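Local structure of Alpha/beta hydrolase fold protein (Nakamurella multipartita, 4Y7D) at residues A[189-203]-A[275-287]. The protein probably acts as a hydrolase, as expected from its alpha/beta hydrolase fold. Residues are numbered along the deposited sequence; the frame is centred on the assembly and turned at random.
Sequences RVAQIMADPDKERFT and AGTHLAFWVHPDS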
loop_
_atom_site.group_PDB
_atom_site.type_symbol
_atom_site.label_atom_id
_atom_site.label_comp_id
_atom_site.label_asym_id
_atom_site.label_seq_id
_atom_site.Cartn_x
_atom_site.Cartn_y
_atom_site.Cartn_z
ATOM N N ARG A 189 -6.759 -20.625 2.615
ATOM C CA ARG A 189 -6.868 -19.172 2.626
ATOM C C ARG A 189 -7.941 -18.719 1.658
ATOM O O ARG A 189 -8.751 -17.891 1.989
ATOM C CB ARG A 189 -5.518 -18.496 2.331
ATOM C CG ARG A 189 -5.585 -16.970 2.457
ATOM C CD ARG A 189 -5.700 -16.449 3.905
ATOM N NE ARG A 189 -4.424 -16.682 4.566
ATOM C CZ ARG A 189 -4.140 -17.711 5.335
ATOM N NH1 ARG A 189 -2.917 -17.855 5.769
ATOM N NH2 ARG A 189 -5.080 -18.579 5.705
ATOM N N VAL A 190 -7.975 -19.341 0.472
ATOM C CA VAL A 190 -8.965 -19.027 -0.538
ATOM C C VAL A 190 -10.385 -19.271 0.006
ATOM O O VAL A 190 -11.271 -18.437 -0.179
ATOM C CB VAL A 190 -8.671 -19.801 -1.852
ATOM C CG1 VAL A 190 -9.840 -19.689 -2.825
ATOM C CG2 VAL A 190 -7.388 -19.323 -2.486
ATOM N N ALA A 191 -10.601 -20.393 0.685
ATOM C CA ALA A 191 -11.945 -20.719 1.204
ATOM C C ALA A 191 -12.399 -19.696 2.252
ATOM O O ALA A 191 -13.553 -19.263 2.243
ATOM C CB ALA A 191 -11.970 -22.126 1.768
ATOM N N GLN A 192 -11.459 -19.256 3.100
ATOM C CA GLN A 192 -11.712 -18.173 4.051
ATOM C C GLN A 192 -12.162 -16.884 3.344
ATOM O O GLN A 192 -13.123 -16.241 3.739
ATOM C CB GLN A 192 -10.445 -17.897 4.873
ATOM C CG GLN A 192 -10.163 -19.038 5.858
ATOM C CD GLN A 192 -8.726 -19.033 6.334
ATOM O OE1 GLN A 192 -7.931 -18.134 5.973
ATOM N NE2 GLN A 192 -8.367 -20.046 7.099
ATOM N N ILE A 193 -11.461 -16.526 2.280
ATOM C CA ILE A 193 -11.728 -15.325 1.571
ATOM C C ILE A 193 -13.073 -15.390 0.867
ATOM O O ILE A 193 -13.830 -14.445 0.901
ATOM C CB ILE A 193 -10.599 -15.053 0.570
ATOM C CG1 ILE A 193 -9.331 -14.695 1.348
ATOM C CG2 ILE A 193 -10.993 -13.931 -0.413
ATOM C CD1 ILE A 193 -8.085 -14.563 0.493
HETATM N N MSE A 194 -13.386 -16.525 0.258
HETATM C CA MSE A 194 -14.688 -16.716 -0.398
HETATM C C MSE A 194 -15.835 -16.786 0.606
HETATM O O MSE A 194 -16.999 -16.717 0.206
HETATM C CB MSE A 194 -14.692 -17.986 -1.244
HETATM C CG MSE A 194 -13.667 -18.029 -2.383
HETATM SE SE MSE A 194 -13.572 -16.387 -3.432
HETATM C CE MSE A 194 -15.268 -16.638 -4.393
ATOM N N ALA A 195 -15.543 -16.900 1.904
ATOM C CA ALA A 195 -16.576 -16.838 2.934
ATOM C C ALA A 195 -16.743 -15.462 3.569
ATOM O O ALA A 195 -17.637 -15.263 4.382
ATOM C CB ALA A 195 -16.266 -17.860 4.024
ATOM N N ASP A 196 -15.900 -14.515 3.219
ATOM C CA ASP A 196 -15.960 -13.166 3.790
ATOM C C ASP A 196 -15.970 -12.170 2.646
ATOM O O ASP A 196 -14.915 -11.885 2.069
ATOM C CB ASP A 196 -14.766 -12.928 4.735
ATOM C CG ASP A 196 -14.770 -11.513 5.365
ATOM O OD1 ASP A 196 -15.398 -10.570 4.864
ATOM O OD2 ASP A 196 -14.093 -11.327 6.370
ATOM N N PRO A 197 -17.132 -11.586 2.352
ATOM C CA PRO A 197 -17.275 -10.679 1.213
ATOM C C PRO A 197 -16.281 -9.523 1.201
ATOM O O PRO A 197 -15.865 -9.098 0.136
ATOM C CB PRO A 197 -18.723 -10.158 1.339
ATOM C CG PRO A 197 -19.421 -11.172 2.183
ATOM C CD PRO A 197 -18.386 -11.730 3.111
ATOM N N ASP A 198 -15.856 -9.029 2.365
ATOM C CA ASP A 198 -14.898 -7.904 2.398
ATOM C C ASP A 198 -13.536 -8.348 1.947
ATOM O O ASP A 198 -12.830 -7.614 1.227
ATOM C CB ASP A 198 -14.810 -7.267 3.793
ATOM C CG ASP A 198 -16.114 -6.595 4.213
ATOM O OD1 ASP A 198 -16.853 -6.129 3.344
ATOM O OD2 ASP A 198 -16.401 -6.545 5.422
ATOM N N LYS A 199 -13.151 -9.555 2.365
ATOM C CA LYS A 199 -11.874 -10.112 1.955
ATOM C C LYS A 199 -11.866 -10.412 0.472
ATOM O O LYS A 199 -10.848 -10.156 -0.207
ATOM C CB LYS A 199 -11.525 -11.362 2.748
ATOM C CG LYS A 199 -11.130 -11.068 4.180
ATOM C CD LYS A 199 -10.707 -12.306 4.942
ATOM C CE LYS A 199 -10.120 -11.902 6.286
ATOM N NZ LYS A 199 -11.213 -12.011 7.267
ATOM N N GLU A 200 -12.985 -10.936 -0.038
ATOM C CA GLU A 200 -13.074 -11.276 -1.471
ATOM C C GLU A 200 -12.947 -10.006 -2.298
ATOM O O GLU A 200 -12.163 -9.943 -3.252
ATOM C CB GLU A 200 -14.404 -11.979 -1.787
ATOM C CG GLU A 200 -14.562 -12.343 -3.271
ATOM C CD GLU A 200 -15.830 -13.082 -3.578
ATOM O OE1 GLU A 200 -16.560 -13.535 -2.648
ATOM O OE2 GLU A 200 -16.105 -13.243 -4.782
ATOM N N ARG A 201 -13.728 -8.997 -1.938
ATOM C CA ARG A 201 -13.711 -7.746 -2.666
ATOM C C ARG A 201 -12.323 -7.124 -2.646
ATOM O O ARG A 201 -11.834 -6.679 -3.701
ATOM C CB ARG A 201 -14.744 -6.768 -2.098
ATOM C CG ARG A 201 -14.663 -5.397 -2.743
ATOM C CD ARG A 201 -15.766 -4.451 -2.282
ATOM N NE ARG A 201 -15.924 -4.462 -0.825
ATOM C CZ ARG A 201 -16.826 -3.735 -0.171
ATOM N NH1 ARG A 201 -16.899 -3.831 1.138
ATOM N NH2 ARG A 201 -17.631 -2.898 -0.823
ATOM N N PHE A 202 -11.676 -7.093 -1.466
ATOM C CA PHE A 202 -10.334 -6.526 -1.371
ATOM C C PHE A 202 -9.378 -7.239 -2.312
ATOM O O PHE A 202 -8.609 -6.585 -3.064
ATOM C CB PHE A 202 -9.760 -6.619 0.063
ATOM C CG PHE A 202 -8.359 -6.126 0.179
ATOM C CD1 PHE A 202 -8.092 -4.776 0.426
ATOM C CD2 PHE A 202 -7.284 -6.988 0.045
ATOM C CE1 PHE A 202 -6.804 -4.308 0.508
ATOM C CE2 PHE A 202 -5.980 -6.516 0.114
ATOM C CZ PHE A 202 -5.731 -5.168 0.351
ATOM N N THR A 203 -9.414 -8.578 -2.288
ATOM C CA THR A 203 -8.472 -9.352 -3.071
ATOM C C THR A 203 -8.635 -9.123 -4.583
ATOM O O THR A 203 -7.646 -9.006 -5.310
ATOM C CB THR A 203 -8.560 -10.860 -2.726
ATOM O OG1 THR A 203 -8.407 -11.040 -1.314
ATOM C CG2 THR A 203 -7.463 -11.654 -3.452
ATOM N N ALA A 275 1.969 -17.510 8.384
ATOM C CA ALA A 275 1.464 -18.025 7.108
ATOM C C ALA A 275 0.717 -16.927 6.347
ATOM O O ALA A 275 -0.117 -17.190 5.489
ATOM C CB ALA A 275 0.620 -19.296 7.300
ATOM N N GLY A 276 1.046 -15.680 6.616
ATOM C CA GLY A 276 0.437 -14.566 5.886
ATOM C C GLY A 276 1.159 -14.283 4.583
ATOM O O GLY A 276 2.379 -14.268 4.532
ATOM N N THR A 277 0.382 -14.026 3.546
ATOM C CA THR A 277 0.881 -13.561 2.242
ATOM C C THR A 277 1.097 -12.041 2.275
ATOM O O THR A 277 0.937 -11.402 3.300
ATOM C CB THR A 277 -0.158 -13.863 1.125
ATOM O OG1 THR A 277 -1.339 -13.067 1.330
ATOM C CG2 THR A 277 -0.510 -15.282 1.094
ATOM N N HIS A 278 1.449 -11.461 1.142
ATOM C CA HIS A 278 1.553 -10.008 1.032
ATOM C C HIS A 278 0.246 -9.264 1.383
ATOM O O HIS A 278 0.289 -8.105 1.801
ATOM C CB HIS A 278 2.031 -9.627 -0.375
ATOM C CG HIS A 278 2.574 -8.244 -0.475
ATOM N ND1 HIS A 278 3.506 -7.733 0.421
ATOM C CD2 HIS A 278 2.403 -7.298 -1.423
ATOM C CE1 HIS A 278 3.867 -6.527 0.027
ATOM N NE2 HIS A 278 3.207 -6.240 -1.087
ATOM N N LEU A 279 -0.908 -9.927 1.263
ATOM C CA LEU A 279 -2.217 -9.328 1.548
ATOM C C LEU A 279 -2.696 -9.614 2.980
ATOM O O LEU A 279 -3.823 -9.255 3.356
ATOM C CB LEU A 279 -3.290 -9.891 0.589
ATOM C CG LEU A 279 -3.274 -9.352 -0.855
ATOM C CD1 LEU A 279 -2.066 -9.760 -1.638
ATOM C CD2 LEU A 279 -4.543 -9.794 -1.587
ATOM N N ALA A 280 -1.860 -10.240 3.787
ATOM C CA ALA A 280 -2.283 -10.675 5.130
ATOM C C ALA A 280 -3.035 -9.674 6.016
ATOM O O ALA A 280 -3.968 -10.051 6.713
ATOM C CB ALA A 280 -1.073 -11.206 5.886
ATOM N N PHE A 281 -2.620 -8.421 6.028
ATOM C CA PHE A 281 -3.211 -7.432 6.947
ATOM C C PHE A 281 -4.726 -7.308 6.659
ATOM O O PHE A 281 -5.463 -6.978 7.561
ATOM C CB PHE A 281 -2.474 -6.104 6.776
ATOM C CG PHE A 281 -3.019 -4.946 7.563
ATOM C CD1 PHE A 281 -2.885 -4.868 8.921
ATOM C CD2 PHE A 281 -3.633 -3.872 6.907
ATOM C CE1 PHE A 281 -3.312 -3.749 9.604
ATOM C CE2 PHE A 281 -4.109 -2.772 7.612
ATOM C CZ PHE A 281 -3.928 -2.709 8.958
ATOM N N TRP A 282 -5.149 -7.562 5.413
ATOM C CA TRP A 282 -6.542 -7.541 5.041
ATOM C C TRP A 282 -7.210 -8.890 4.950
ATOM O O TRP A 282 -8.425 -8.961 5.186
ATOM C CB TRP A 282 -6.780 -6.786 3.723
ATOM C CG TRP A 282 -6.447 -5.308 3.832
ATOM C CD1 TRP A 282 -7.308 -4.277 4.168
ATOM C CD2 TRP A 282 -5.169 -4.698 3.611
ATOM N NE1 TRP A 282 -6.647 -3.080 4.146
ATOM C CE2 TRP A 282 -5.334 -3.298 3.806
ATOM C CE3 TRP A 282 -3.905 -5.187 3.238
ATOM C CZ2 TRP A 282 -4.290 -2.417 3.711
ATOM C CZ3 TRP A 282 -2.859 -4.290 3.120
ATOM C CH2 TRP A 282 -3.070 -2.909 3.348
ATOM N N VAL A 283 -6.484 -9.935 4.604
ATOM C CA VAL A 283 -7.129 -11.219 4.321
ATOM C C VAL A 283 -6.759 -12.400 5.235
ATOM O O VAL A 283 -7.365 -13.464 5.129
ATOM C CB VAL A 283 -6.968 -11.628 2.833
ATOM C CG1 VAL A 283 -7.410 -10.476 1.932
ATOM C CG2 VAL A 283 -5.560 -12.135 2.520
ATOM N N HIS A 284 -5.795 -12.227 6.136
ATOM C CA HIS A 284 -5.347 -13.343 7.004
ATOM C C HIS A 284 -6.442 -13.587 8.033
ATOM O O HIS A 284 -7.109 -12.628 8.471
ATOM C CB HIS A 284 -4.015 -12.971 7.642
ATOM C CG HIS A 284 -3.400 -14.043 8.477
ATOM N ND1 HIS A 284 -3.838 -14.326 9.751
ATOM C CD2 HIS A 284 -2.402 -14.923 8.227
ATOM C CE1 HIS A 284 -3.144 -15.327 10.255
ATOM N NE2 HIS A 284 -2.262 -15.702 9.353
ATOM N N PRO A 285 -6.652 -14.845 8.451
ATOM C CA PRO A 285 -7.775 -15.112 9.376
ATOM C C PRO A 285 -7.669 -14.456 10.735
ATOM O O PRO A 285 -8.653 -14.320 11.382
ATOM C CB PRO A 285 -7.759 -16.643 9.528
ATOM C CG PRO A 285 -6.392 -17.070 9.048
ATOM C CD PRO A 285 -6.055 -16.094 7.958
ATOM N N ASP A 286 -6.474 -14.077 11.163
ATOM C CA ASP A 286 -6.248 -13.391 12.445
ATOM C C ASP A 286 -5.945 -11.897 12.284
ATOM O O ASP A 286 -5.387 -11.264 13.229
ATOM C CB ASP A 286 -5.086 -14.078 13.169
ATOM C CG ASP A 286 -5.338 -15.577 13.355
ATOM O OD1 ASP A 286 -6.492 -15.986 13.521
ATOM O OD2 ASP A 286 -4.389 -16.341 13.253
ATOM N N SER A 287 -6.281 -11.335 11.119
ATOM C CA SER A 287 -5.964 -9.936 10.812
ATOM C C SER A 287 -6.936 -8.920 11.387
ATOM O O SER A 287 -6.593 -7.749 11.496
ATOM C CB SER A 287 -5.844 -9.690 9.302
ATOM O OG SER A 287 -7.032 -9.976 8.613
HETATM O O HOH W 1 -8.948 -15.427 6.304
#
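Phe202 stacks offset on the five-membered ring of Trp282, centroids 4.0 Å apart and planes 14° from parallel, and the same Phe202 face takes Trp282 CB almost over its centre, a CH-pi contact 3.6 Å from the centroid; Phe281 CD2 lies over the opposite indole face. Leu279 CD2 sits at the edge of the Phe202 ring. The guanidinium of Arg189 has Pro285 CD over one face and the carbonyl of Ala275 at its edge. This is alpha/beta hydrolase architecture: helices 183-194 and 197-209, two of those inserted between strands 124-130 and 242-247, pack on the loop and short helix 280-283 that follow strand 269-273. There His278 hydrogen-bonds through NE2 to Ser107 OG and through ND1 to Asp250 OD2, a trio consistent with the family's catalytic triad.

Arg189 gets there through bends at chi2 (72°) and chi3 (71°). NH1 donates to Ala275 O at 2.9 Å, from above the carbonyl plane, and NH2 to Gln192 OE1 at 2.9 Å, which helps fix the turn of the guanidinium. An alanine here is likely to leave Ala275 O without this donor and Pro285 without its flat cover. Between the two ends, Val283 is a knob among Ile193, Lys199, Phe202 and Thr203. Lys199 runs its methylenes past the Val283 backbone, CE 3.4 Å from Val283 O, and its NZ turns back to a salt bridge with Asp196. One water donates to both Gln192 OE1 and Val283 O, at 2.9 and 2.8 Å.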